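PDB 2DKN: 3-alpha-hydroxysteroid dehydrogenase from Pseudomonas sp., which catalyses the NAD-dependent, reversible oxidation of the 3-alpha-hydroxyl group of steroids to a ketone. Local coordinates for residues A[42-48]-A[84-89]; A[128-132]-A[155-159]; A[8-12]-A[32-36]. All blocks are in the same frame, centred on the assembly; numbering follows the deposited sequence.

Interaction 1: residues A[42-48]-A[84-89]. With NAI (1,4-dihydronicotinamide adenine dinucleotide), chain C.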
loop_
_atom_site.group_PDB
_atom_site.type_symbol
_atom_site.label_atom_id
_atom_site.label_comp_id
_atom_site.label_asym_id
_atom_site.label_seq_id
_atom_site.Cartn_x
_atom_site.Cartn_y
_atom_site.Cartn_z
ATOM N N LEU A 42 15.261 -7.098 21.279
ATOM C CA LEU A 42 14.695 -5.794 20.997
ATOM C C LEU A 42 13.520 -5.413 21.898
ATOM O O LEU A 42 12.910 -4.373 21.681
ATOM C CB LEU A 42 14.261 -5.725 19.536
ATOM C CG LEU A 42 15.380 -5.942 18.511
ATOM C CD1 LEU A 42 14.859 -5.819 17.090
ATOM C CD2 LEU A 42 16.486 -4.917 18.766
ATOM N N SER A 43 13.215 -6.254 22.891
ATOM C CA SER A 43 12.141 -5.960 23.844
ATOM C C SER A 43 12.605 -5.177 25.079
ATOM O O SER A 43 11.792 -4.886 25.950
ATOM C CB SER A 43 11.408 -7.236 24.271
ATOM O OG SER A 43 12.166 -8.002 25.218
ATOM N N THR A 44 13.898 -4.861 25.171
ATOM C CA THR A 44 14.375 -3.996 26.270
ATOM C C THR A 44 15.247 -2.861 25.763
ATOM O O THR A 44 15.878 -2.998 24.713
ATOM C CB THR A 44 15.196 -4.778 27.307
ATOM O OG1 THR A 44 16.373 -5.280 26.676
ATOM C CG2 THR A 44 14.375 -5.930 27.874
ATOM N N PRO A 45 15.295 -1.735 26.514
ATOM C CA PRO A 45 16.136 -0.616 26.084
ATOM C C PRO A 45 17.583 -1.058 25.887
ATOM O O PRO A 45 18.242 -0.634 24.924
ATOM C CB PRO A 45 16.028 0.371 27.252
ATOM C CG PRO A 45 14.668 0.091 27.844
ATOM C CD PRO A 45 14.566 -1.427 27.761
ATOM N N GLY A 46 18.057 -1.927 26.778
ATOM C CA GLY A 46 19.417 -2.461 26.679
ATOM C C GLY A 46 19.692 -3.246 25.407
ATOM O O GLY A 46 20.720 -3.044 24.763
ATOM N N GLY A 47 18.784 -4.148 25.041
ATOM C CA GLY A 47 18.918 -4.900 23.801
ATOM C C GLY A 47 18.877 -3.987 22.589
ATOM O O GLY A 47 19.617 -4.164 21.645
ATOM N N ARG A 48 17.993 -2.999 22.613
ATOM C CA ARG A 48 17.921 -2.089 21.486
ATOM C C ARG A 48 19.232 -1.318 21.308
ATOM O O ARG A 48 19.707 -1.135 20.179
ATOM C CB ARG A 48 16.731 -1.145 21.661
ATOM C CG ARG A 48 15.406 -1.874 21.660
ATOM C CD ARG A 48 14.359 -1.014 22.340
ATOM N NE ARG A 48 13.210 -1.794 22.804
ATOM C CZ ARG A 48 12.461 -1.438 23.837
ATOM N NH1 ARG A 48 12.759 -0.333 24.511
ATOM N NH2 ARG A 48 11.447 -2.195 24.229
ATOM N N ALA A 84 6.513 -3.876 23.937
ATOM C CA ALA A 84 7.942 -3.589 24.003
ATOM C C ALA A 84 8.622 -3.883 22.669
ATOM O O ALA A 84 9.505 -3.147 22.233
ATOM C CB ALA A 84 8.596 -4.428 25.117
ATOM N N VAL A 85 8.238 -4.989 22.045
ATOM C CA VAL A 85 8.891 -5.384 20.787
ATOM C C VAL A 85 8.238 -4.675 19.608
ATOM O O VAL A 85 8.924 -4.049 18.806
ATOM C CB VAL A 85 8.857 -6.915 20.533
ATOM C CG1 VAL A 85 9.705 -7.242 19.301
ATOM C CG2 VAL A 85 9.419 -7.639 21.698
ATOM N N ASN A 86 6.916 -4.780 19.494
ATOM C CA ASN A 86 6.250 -4.306 18.283
ATOM C C ASN A 86 6.270 -2.802 18.126
ATOM O O ASN A 86 6.235 -2.292 16.991
ATOM C CB ASN A 86 4.802 -4.785 18.206
ATOM C CG ASN A 86 4.695 -6.288 18.002
ATOM O OD1 ASN A 86 5.705 -6.980 17.946
ATOM N ND2 ASN A 86 3.460 -6.794 17.875
ATOM N N TYR A 87 6.252 -2.087 19.251
ATOM C CA TYR A 87 6.350 -0.637 19.184
ATOM C C TYR A 87 7.780 -0.145 19.448
ATOM O O TYR A 87 8.411 0.447 18.561
ATOM C CB TYR A 87 5.371 0.077 20.126
ATOM C CG TYR A 87 5.343 1.554 19.834
ATOM C CD1 TYR A 87 4.500 2.079 18.844
ATOM C CD2 TYR A 87 6.190 2.427 20.504
ATOM C CE1 TYR A 87 4.491 3.441 18.554
ATOM C CE2 TYR A 87 6.189 3.774 20.216
ATOM C CZ TYR A 87 5.348 4.278 19.248
ATOM O OH TYR A 87 5.373 5.639 18.980
ATOM N N PHE A 88 8.284 -0.398 20.648
ATOM C CA PHE A 88 9.549 0.194 21.071
ATOM C C PHE A 88 10.776 -0.439 20.420
ATOM O O PHE A 88 11.784 0.246 20.206
ATOM C CB PHE A 88 9.639 0.248 22.609
ATOM C CG PHE A 88 8.689 1.238 23.206
ATOM C CD1 PHE A 88 8.994 2.596 23.190
ATOM C CD2 PHE A 88 7.457 0.828 23.704
ATOM C CE1 PHE A 88 8.095 3.517 23.695
ATOM C CE2 PHE A 88 6.560 1.750 24.231
ATOM C CZ PHE A 88 6.878 3.082 24.221
ATOM N N GLY A 89 10.706 -1.727 20.070
ATOM C CA GLY A 89 11.785 -2.341 19.263
ATOM C C GLY A 89 11.931 -1.727 17.859
ATOM O O GLY A 89 12.983 -1.814 17.214
HETATM P PA NAI C . 8.294 -14.741 12.504
HETATM O O1A NAI C . 8.072 -15.142 13.904
HETATM O O2A NAI C . 8.548 -15.814 11.514
HETATM O O5B NAI C . 9.518 -13.710 12.428
HETATM C C5B NAI C . 9.646 -12.673 13.357
HETATM C C4B NAI C . 11.118 -12.587 13.738
HETATM O O4B NAI C . 11.191 -11.528 14.674
HETATM C C3B NAI C . 11.637 -13.855 14.411
HETATM O O3B NAI C . 12.880 -14.256 13.870
HETATM C C2B NAI C . 11.840 -13.379 15.838
HETATM O O2B NAI C . 12.866 -14.051 16.536
HETATM C C1B NAI C . 12.107 -11.880 15.664
HETATM N N9A NAI C . 11.845 -11.270 16.975
HETATM C C8A NAI C . 10.694 -11.357 17.732
HETATM N N7A NAI C . 10.930 -10.721 18.907
HETATM C C5A NAI C . 12.215 -10.259 18.916
HETATM C C6A NAI C . 12.989 -9.563 19.852
HETATM N N6A NAI C . 12.573 -9.333 21.115
HETATM N N1A NAI C . 14.292 -9.240 19.524
HETATM C C2A NAI C . 14.833 -9.594 18.308
HETATM N N3A NAI C . 14.078 -10.281 17.384
HETATM C C4A NAI C . 12.792 -10.615 17.697
HETATM O O3 NAI C . 7.009 -13.856 12.135
HETATM P PN NAI C . 6.700 -13.057 10.770
HETATM O O1N NAI C . 7.825 -13.101 9.821
HETATM O O2N NAI C . 5.384 -13.538 10.310
HETATM O O5D NAI C . 6.530 -11.577 11.365
HETATM C C5D NAI C . 7.298 -10.491 10.868
HETATM C C4D NAI C . 6.482 -9.231 11.129
HETATM O O4D NAI C . 5.289 -9.316 10.359
HETATM C C3D NAI C . 6.044 -9.080 12.584
HETATM O O3D NAI C . 6.150 -7.703 12.925
HETATM C C2D NAI C . 4.558 -9.431 12.536
HETATM O O2D NAI C . 3.839 -8.739 13.519
HETATM C C1D NAI C . 4.177 -8.944 11.145
HETATM N N1N NAI C . 2.927 -9.565 10.628
HETATM C C2N NAI C . 2.864 -10.918 10.446
HETATM C C3N NAI C . 1.701 -11.491 9.957
HETATM C C7N NAI C . 1.645 -12.976 9.698
HETATM O O7N NAI C . 0.401 -13.478 9.353
HETATM N N7N NAI C . 2.741 -13.753 9.787
HETATM C C4N NAI C . 0.592 -10.683 9.638
HETATM C C5N NAI C . 0.691 -9.285 9.795
HETATM C C6N NAI C . 1.870 -8.750 10.296
#
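Leu42 meets Gly89 backbone to backbone: Leu42 O comes to 3.4 Å from Gly89 CA, a close approach that the missing side chain of the glycine allows. On the coenzyme side, Leu42 N donates to the adenine at NAI N1A over 2.9 Å, while its CB and CG lie against the same part of the base. Ser43 follows with its CB pressed onto Val85 CG2 at 3.3 Å, tighter than an ordinary carbon contact. Its carbonyl O lies 3.3 Å from Ala84 CB, and its OG turns to Asp41. Thr44 is the N-cap of helix 45-59, its OG1 taking Gly47 N at 3.1 Å. One turn in, Arg48 sends its side chain back past the start of its own helix, extended from CG to NE. The guanidinium is thereby sandwiched: Thr44 C lies over one face and Phe88 CB, 3.3 Å above the plane, over the other. Arg48 NE donates almost straight (165°) to Leu42 O at 2.8 Å, from well above that carbonyl's plane (49° out of it). Arg48 NH2 makes a weak, bent bond to Ala84 O at 2.9 Å and a salt bridge to Glu136 of helix 136-146. Cut back to an alanine, this position would probably leave Glu136 without its salt-bridge partner and Leu42 O without its NE donor, and open a gap between Thr44 and Phe88. The guanidinium thus ties the loop to helix 136-146 by salt bridge, to helix 79-102 by packing and a weak bond. Leu42, whose O it holds, also donates to the adenine, so the grip probably steadies that backbone.

Interaction 2: residues A[128-132]-A[155-159]. With NAI (1,4-dihydronicotinamide adenine dinucleotide), chain C.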
loop_
_atom_site.group_PDB
_atom_site.type_symbol
_atom_site.label_atom_id
_atom_site.label_comp_id
_atom_site.label_asym_id
_atom_site.label_seq_id
_atom_site.Cartn_x
_atom_site.Cartn_y
_atom_site.Cartn_z
ATOM N N VAL A 128 -2.193 2.962 23.410
ATOM C CA VAL A 128 -1.783 3.667 22.199
ATOM C C VAL A 128 -1.248 5.073 22.486
ATOM O O VAL A 128 -0.211 5.469 21.974
ATOM C CB VAL A 128 -2.934 3.716 21.156
ATOM C CG1 VAL A 128 -2.616 4.703 20.036
ATOM C CG2 VAL A 128 -3.151 2.325 20.619
ATOM N N GLU A 129 -1.945 5.821 23.327
ATOM C CA GLU A 129 -1.478 7.152 23.704
ATOM C C GLU A 129 -0.101 7.117 24.389
ATOM O O GLU A 129 0.766 7.943 24.131
ATOM C CB GLU A 129 -2.499 7.781 24.647
ATOM C CG GLU A 129 -3.859 7.995 24.007
ATOM C CD GLU A 129 -4.834 8.622 25.000
ATOM O OE1 GLU A 129 -4.340 9.194 25.998
ATOM O OE2 GLU A 129 -6.080 8.527 24.800
ATOM N N ALA A 130 0.092 6.133 25.256
ATOM C CA ALA A 130 1.363 5.992 25.955
ATOM C C ALA A 130 2.487 5.622 25.002
ATOM O O ALA A 130 3.613 6.086 25.127
ATOM C CB ALA A 130 1.226 4.958 27.067
ATOM N N MET A 131 2.185 4.742 24.055
ATOM C CA MET A 131 3.153 4.425 23.014
ATOM C C MET A 131 3.561 5.667 22.240
ATOM O O MET A 131 4.745 5.932 22.090
ATOM C CB MET A 131 2.621 3.339 22.080
ATOM C CG MET A 131 2.792 1.958 22.694
ATOM S SD MET A 131 2.253 0.590 21.671
ATOM C CE MET A 131 0.579 0.334 22.273
ATOM N N LEU A 132 2.581 6.425 21.759
ATOM C CA LEU A 132 2.893 7.586 20.921
ATOM C C LEU A 132 3.612 8.688 21.716
ATOM O O LEU A 132 4.395 9.447 21.152
ATOM C CB LEU A 132 1.639 8.124 20.236
ATOM C CG LEU A 132 1.062 7.244 19.122
ATOM C CD1 LEU A 132 -0.299 7.813 18.710
ATOM C CD2 LEU A 132 2.032 7.223 17.943
ATOM N N GLY A 155 -3.076 -2.750 19.209
ATOM C CA GLY A 155 -2.686 -1.434 19.731
ATOM C C GLY A 155 -1.279 -1.091 19.263
ATOM O O GLY A 155 -1.022 0.015 18.823
ATOM N N SER A 156 -0.365 -2.051 19.355
ATOM C CA SER A 156 1.034 -1.758 19.048
ATOM C C SER A 156 1.182 -1.516 17.555
ATOM O O SER A 156 1.943 -0.651 17.139
ATOM C CB SER A 156 1.962 -2.872 19.539
ATOM O OG SER A 156 1.665 -4.127 18.928
ATOM N N LYS A 157 0.435 -2.271 16.754
ATOM C CA LYS A 157 0.524 -2.150 15.303
ATOM C C LYS A 157 -0.123 -0.844 14.840
ATOM O O LYS A 157 0.414 -0.140 13.969
ATOM C CB LYS A 157 -0.083 -3.387 14.611
ATOM C CG LYS A 157 0.758 -4.623 14.815
ATOM C CD LYS A 157 2.152 -4.471 14.197
ATOM C CE LYS A 157 2.897 -5.808 14.140
ATOM N NZ LYS A 157 4.245 -5.655 13.452
ATOM N N TYR A 158 -1.243 -0.486 15.467
ATOM C CA TYR A 158 -1.855 0.810 15.224
ATOM C C TYR A 158 -0.873 1.941 15.554
ATOM O O TYR A 158 -0.613 2.810 14.723
ATOM C CB TYR A 158 -3.174 0.983 16.000
ATOM C CG TYR A 158 -3.744 2.376 15.833
ATOM C CD1 TYR A 158 -4.547 2.684 14.737
ATOM C CD2 TYR A 158 -3.443 3.388 16.735
ATOM C CE1 TYR A 158 -5.050 3.964 14.555
ATOM C CE2 TYR A 158 -3.932 4.686 16.554
ATOM C CZ TYR A 158 -4.729 4.962 15.458
ATOM O OH TYR A 158 -5.240 6.233 15.249
ATOM N N ALA A 159 -0.348 1.929 16.773
ATOM C CA ALA A 159 0.544 2.976 17.238
ATOM C C ALA A 159 1.778 3.137 16.346
ATOM O O ALA A 159 2.154 4.262 16.006
ATOM C CB ALA A 159 0.953 2.734 18.707
HETATM P PA NAI C . 8.294 -14.741 12.504
HETATM O O1A NAI C . 8.072 -15.142 13.904
HETATM O O2A NAI C . 8.548 -15.814 11.514
HETATM O O5B NAI C . 9.518 -13.710 12.428
HETATM C C5B NAI C . 9.646 -12.673 13.357
HETATM C C4B NAI C . 11.118 -12.587 13.738
HETATM O O4B NAI C . 11.191 -11.528 14.674
HETATM C C3B NAI C . 11.637 -13.855 14.411
HETATM O O3B NAI C . 12.880 -14.256 13.870
HETATM C C2B NAI C . 11.840 -13.379 15.838
HETATM O O2B NAI C . 12.866 -14.051 16.536
HETATM C C1B NAI C . 12.107 -11.880 15.664
HETATM N N9A NAI C . 11.845 -11.270 16.975
HETATM C C8A NAI C . 10.694 -11.357 17.732
HETATM N N7A NAI C . 10.930 -10.721 18.907
HETATM C C5A NAI C . 12.215 -10.259 18.916
HETATM C C6A NAI C . 12.989 -9.563 19.852
HETATM N N6A NAI C . 12.573 -9.333 21.115
HETATM N N1A NAI C . 14.292 -9.240 19.524
HETATM C C2A NAI C . 14.833 -9.594 18.308
HETATM N N3A NAI C . 14.078 -10.281 17.384
HETATM C C4A NAI C . 12.792 -10.615 17.697
HETATM O O3 NAI C . 7.009 -13.856 12.135
HETATM P PN NAI C . 6.700 -13.057 10.770
HETATM O O1N NAI C . 7.825 -13.101 9.821
HETATM O O2N NAI C . 5.384 -13.538 10.310
HETATM O O5D NAI C . 6.530 -11.577 11.365
HETATM C C5D NAI C . 7.298 -10.491 10.868
HETATM C C4D NAI C . 6.482 -9.231 11.129
HETATM O O4D NAI C . 5.289 -9.316 10.359
HETATM C C3D NAI C . 6.044 -9.080 12.584
HETATM O O3D NAI C . 6.150 -7.703 12.925
HETATM C C2D NAI C . 4.558 -9.431 12.536
HETATM O O2D NAI C . 3.839 -8.739 13.519
HETATM C C1D NAI C . 4.177 -8.944 11.145
HETATM N N1N NAI C . 2.927 -9.565 10.628
HETATM C C2N NAI C . 2.864 -10.918 10.446
HETATM C C3N NAI C . 1.701 -11.491 9.957
HETATM C C7N NAI C . 1.645 -12.976 9.698
HETATM O O7N NAI C . 0.401 -13.478 9.353
HETATM N N7N NAI C . 2.741 -13.753 9.787
HETATM C C4N NAI C . 0.592 -10.683 9.638
HETATM C C5N NAI C . 0.691 -9.285 9.795
HETATM C C6N NAI C . 1.870 -8.750 10.296
#
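Ser156 OG has three partners: the carbonyls of Ala152 and Tyr153 one turn back on its own helix and, weakly, Asn86 ND2 of helix 79-102. The side chain starts out away from helix 126-133, and Met131 SD rests on Ser156 CA at 3.7 Å. The methionine chain is bent at its last torsion (chi3 -95°), which swings CE past the sulfur to lie 3.8 Å from Gly155 C. Farther up the same side chain, Met131 CB touches Ala159 CB at 3.8 Å, so the small alanine sits beside the root of the long residue. Val128 uses both its methyls: CG2 meets Gly155 O, and CG1 comes to the ring edge of Tyr158, 3.6 Å from CD2. The two side chains cross at about a right angle, and the Tyr158 ring goes on to meet Phe255 of the second subunit. Leu132 closes the row, its CD2 3.5 Å from Ala159 O. The axes of the two short helical segments pass 9.3 Å apart at a crossing angle of -44°. From the far side of helix 149-166 Lys157 reaches the nicotinamide ribose, NZ donating to NAI O3D at 2.8 Å and weakly to O2D. Tyr153 and Lys157 match the Tyr-x-x-x-Lys motif of classical short-chain dehydrogenases, so an interface with no hydrogen bond across it, made mostly of apolar side chains, backs the helix whose other face carries these probably catalytic side chains.

Interaction 3: residues A[8-12]-A[32-36]. With NAI (1,4-dihydronicotinamide adenine dinucleotide), chain C.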
loop_
_atom_site.group_PDB
_atom_site.type_symbol
_atom_site.label_atom_id
_atom_site.label_comp_id
_atom_site.label_asym_id
_atom_site.label_seq_id
_atom_site.Cartn_x
_atom_site.Cartn_y
_atom_site.Cartn_z
ATOM N N GLY A 8 14.479 -8.931 12.747
ATOM C CA GLY A 8 13.663 -10.128 12.522
ATOM C C GLY A 8 14.093 -10.976 11.322
ATOM O O GLY A 8 13.285 -11.679 10.723
ATOM N N SER A 9 15.377 -10.920 10.998
ATOM C CA SER A 9 15.925 -11.565 9.816
ATOM C C SER A 9 16.000 -13.100 9.897
ATOM O O SER A 9 16.299 -13.744 8.887
ATOM C CB SER A 9 17.345 -11.044 9.552
ATOM O OG SER A 9 18.168 -11.256 10.691
ATOM N N ALA A 10 15.780 -13.682 11.081
ATOM C CA ALA A 10 16.052 -15.130 11.260
ATOM C C ALA A 10 14.879 -16.014 10.858
ATOM O O ALA A 10 15.020 -17.243 10.788
ATOM C CB ALA A 10 16.451 -15.434 12.738
ATOM N N SER A 11 13.725 -15.407 10.587
ATOM C CA SER A 11 12.497 -16.166 10.340
ATOM C C SER A 11 11.532 -15.415 9.439
ATOM O O SER A 11 11.628 -14.196 9.301
ATOM C CB SER A 11 11.809 -16.491 11.681
ATOM O OG SER A 11 10.672 -17.344 11.530
ATOM N N GLY A 12 10.539 -16.145 8.931
ATOM C CA GLY A 12 9.403 -15.552 8.234
ATOM C C GLY A 12 9.706 -14.497 7.196
ATOM O O GLY A 12 10.537 -14.720 6.314
ATOM N N ASP A 32 18.413 -10.265 15.109
ATOM C CA ASP A 32 17.340 -11.108 15.620
ATOM C C ASP A 32 17.762 -11.575 17.021
ATOM O O ASP A 32 18.843 -11.224 17.470
ATOM C CB ASP A 32 17.120 -12.295 14.696
ATOM C CG ASP A 32 15.686 -12.806 14.730
ATOM O OD1 ASP A 32 14.970 -12.656 13.711
ATOM O OD2 ASP A 32 15.270 -13.361 15.775
ATOM N N ARG A 33 16.912 -12.353 17.682
ATOM C CA ARG A 33 17.252 -12.898 19.020
ATOM C C ARG A 33 18.456 -13.816 18.944
ATOM O O ARG A 33 19.249 -13.901 19.888
ATOM C CB ARG A 33 16.067 -13.673 19.611
ATOM C CG ARG A 33 14.895 -12.769 20.036
ATOM C CD ARG A 33 13.723 -13.611 20.512
ATOM N NE ARG A 33 13.126 -14.396 19.425
ATOM C CZ ARG A 33 12.324 -15.441 19.605
ATOM N NH1 ARG A 33 11.810 -16.074 18.545
ATOM N NH2 ARG A 33 12.053 -15.871 20.843
ATOM N N GLY A 34 18.563 -14.513 17.822
ATOM C CA GLY A 34 19.645 -15.447 17.578
ATOM C C GLY A 34 19.680 -15.720 16.092
ATOM O O GLY A 34 18.794 -15.240 15.339
ATOM N N GLN A 35 20.682 -16.499 15.662
ATOM C CA GLN A 35 20.823 -16.888 14.257
ATOM C C GLN A 35 20.815 -15.668 13.337
ATOM O O GLN A 35 20.057 -15.616 12.360
ATOM C CB GLN A 35 19.692 -17.832 13.845
ATOM C CG GLN A 35 19.758 -19.228 14.510
ATOM C CD GLN A 35 18.606 -20.135 14.082
ATOM O OE1 GLN A 35 18.815 -21.304 13.732
ATOM N NE2 GLN A 35 17.394 -19.596 14.073
ATOM N N ALA A 36 21.627 -14.681 13.676
ATOM C CA ALA A 36 21.693 -13.444 12.888
ATOM C C ALA A 36 23.066 -12.842 13.060
ATOM O O ALA A 36 23.769 -13.204 13.994
ATOM C CB ALA A 36 20.602 -12.442 13.346
HETATM P PA NAI C . 8.294 -14.741 12.504
HETATM O O1A NAI C . 8.072 -15.142 13.904
HETATM O O2A NAI C . 8.548 -15.814 11.514
HETATM O O5B NAI C . 9.518 -13.710 12.428
HETATM C C5B NAI C . 9.646 -12.673 13.357
HETATM C C4B NAI C . 11.118 -12.587 13.738
HETATM O O4B NAI C . 11.191 -11.528 14.674
HETATM C C3B NAI C . 11.637 -13.855 14.411
HETATM O O3B NAI C . 12.880 -14.256 13.870
HETATM C C2B NAI C . 11.840 -13.379 15.838
HETATM O O2B NAI C . 12.866 -14.051 16.536
HETATM C C1B NAI C . 12.107 -11.880 15.664
HETATM N N9A NAI C . 11.845 -11.270 16.975
HETATM C C8A NAI C . 10.694 -11.357 17.732
HETATM N N7A NAI C . 10.930 -10.721 18.907
HETATM C C5A NAI C . 12.215 -10.259 18.916
HETATM C C6A NAI C . 12.989 -9.563 19.852
HETATM N N6A NAI C . 12.573 -9.333 21.115
HETATM N N1A NAI C . 14.292 -9.240 19.524
HETATM C C2A NAI C . 14.833 -9.594 18.308
HETATM N N3A NAI C . 14.078 -10.281 17.384
HETATM C C4A NAI C . 12.792 -10.615 17.697
HETATM O O3 NAI C . 7.009 -13.856 12.135
HETATM P PN NAI C . 6.700 -13.057 10.770
HETATM O O1N NAI C . 7.825 -13.101 9.821
HETATM O O2N NAI C . 5.384 -13.538 10.310
HETATM O O5D NAI C . 6.530 -11.577 11.365
HETATM C C5D NAI C . 7.298 -10.491 10.868
HETATM C C4D NAI C . 6.482 -9.231 11.129
HETATM O O4D NAI C . 5.289 -9.316 10.359
HETATM C C3D NAI C . 6.044 -9.080 12.584
HETATM O O3D NAI C . 6.150 -7.703 12.925
HETATM C C2D NAI C . 4.558 -9.431 12.536
HETATM O O2D NAI C . 3.839 -8.739 13.519
HETATM C C1D NAI C . 4.177 -8.944 11.145
HETATM N N1N NAI C . 2.927 -9.565 10.628
HETATM C C2N NAI C . 2.864 -10.918 10.446
HETATM C C3N NAI C . 1.701 -11.491 9.957
HETATM C C7N NAI C . 1.645 -12.976 9.698
HETATM O O7N NAI C . 0.401 -13.478 9.353
HETATM N N7N NAI C . 2.741 -13.753 9.787
HETATM C C4N NAI C . 0.592 -10.683 9.638
HETATM C C5N NAI C . 0.691 -9.285 9.795
HETATM C C6N NAI C . 1.870 -8.750 10.296
HETATM O O HOH W 1 19.313 -13.713 10.402
#
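Asp32 and Ala10 bury the most surface here, and they are joined by a single polar bond: Ala10 N donates to Asp32 OD1 at 2.9 Å, approaching from above the carboxylate plane (45° out of it). The methyl of Ala10 lies against the same carboxylate, CB 3.4 Å from Asp32 CG, and also touches Gly34 O and Gln35 O. With CG anti to the backbone N (chi1 -152°), Asp32 points its carboxylate at the adenosine ribose and takes both hydroxyls: NAI O3B donates to OD1 at 2.6 Å and NAI O2B to OD2, also at 2.6 Å. OD2 is further held by Arg33 N at 2.7 Å, which fixes the rotation of the group. This is the coenzyme-binding end of a Rossmann fold. Residues 8-12 belong to the glycine-rich loop after strand 3-7, part of the TGxxxGxG pattern of short-chain dehydrogenases, and Asp32 ends strand 27-32, where an acid gripping the ribose diol is consistent with a preference for NAD, as in other members of the family. Gly8 opens a type I turn running to Ser11; its positive phi suits glycine, and a side chain there would be crowded by NAI O4B. Ser11 OG donates to NAI O2A of the adenosine-side phosphate at 2.6 Å. Arg33 folds over the adenosine, meeting O2B at the edge of its guanidinium with NE (2.9 Å) and NH1. On the side away from the ribose, one water spans Ser9 OG and Gln35 O, donating to the carbonyl at 2.8 Å.

Along the chain interaction 3 closes first, then interaction 1, then interaction 2, and all three touch the same NADH. Interaction 3 sits at the ends of the neighbouring strands 3-7 and 27-32 of the parallel sheet, holding the adenosine ribose and a phosphate. About 15 Å away, centre to centre, interaction 1 joins the start of helix 45-59 to helix 79-102 beside the adenine. Interaction 2 packs helix 126-133 against helix 149-166. Interactions 1 and 2 lie about 14 Å apart, centre to centre, and do touch, Tyr87 packing between Met131, Leu132 and Ala159. Interactions 2 and 3, about 24 Å apart, never meet directly; the extended coenzyme bridges them, from adenosine to nicotinamide ribose.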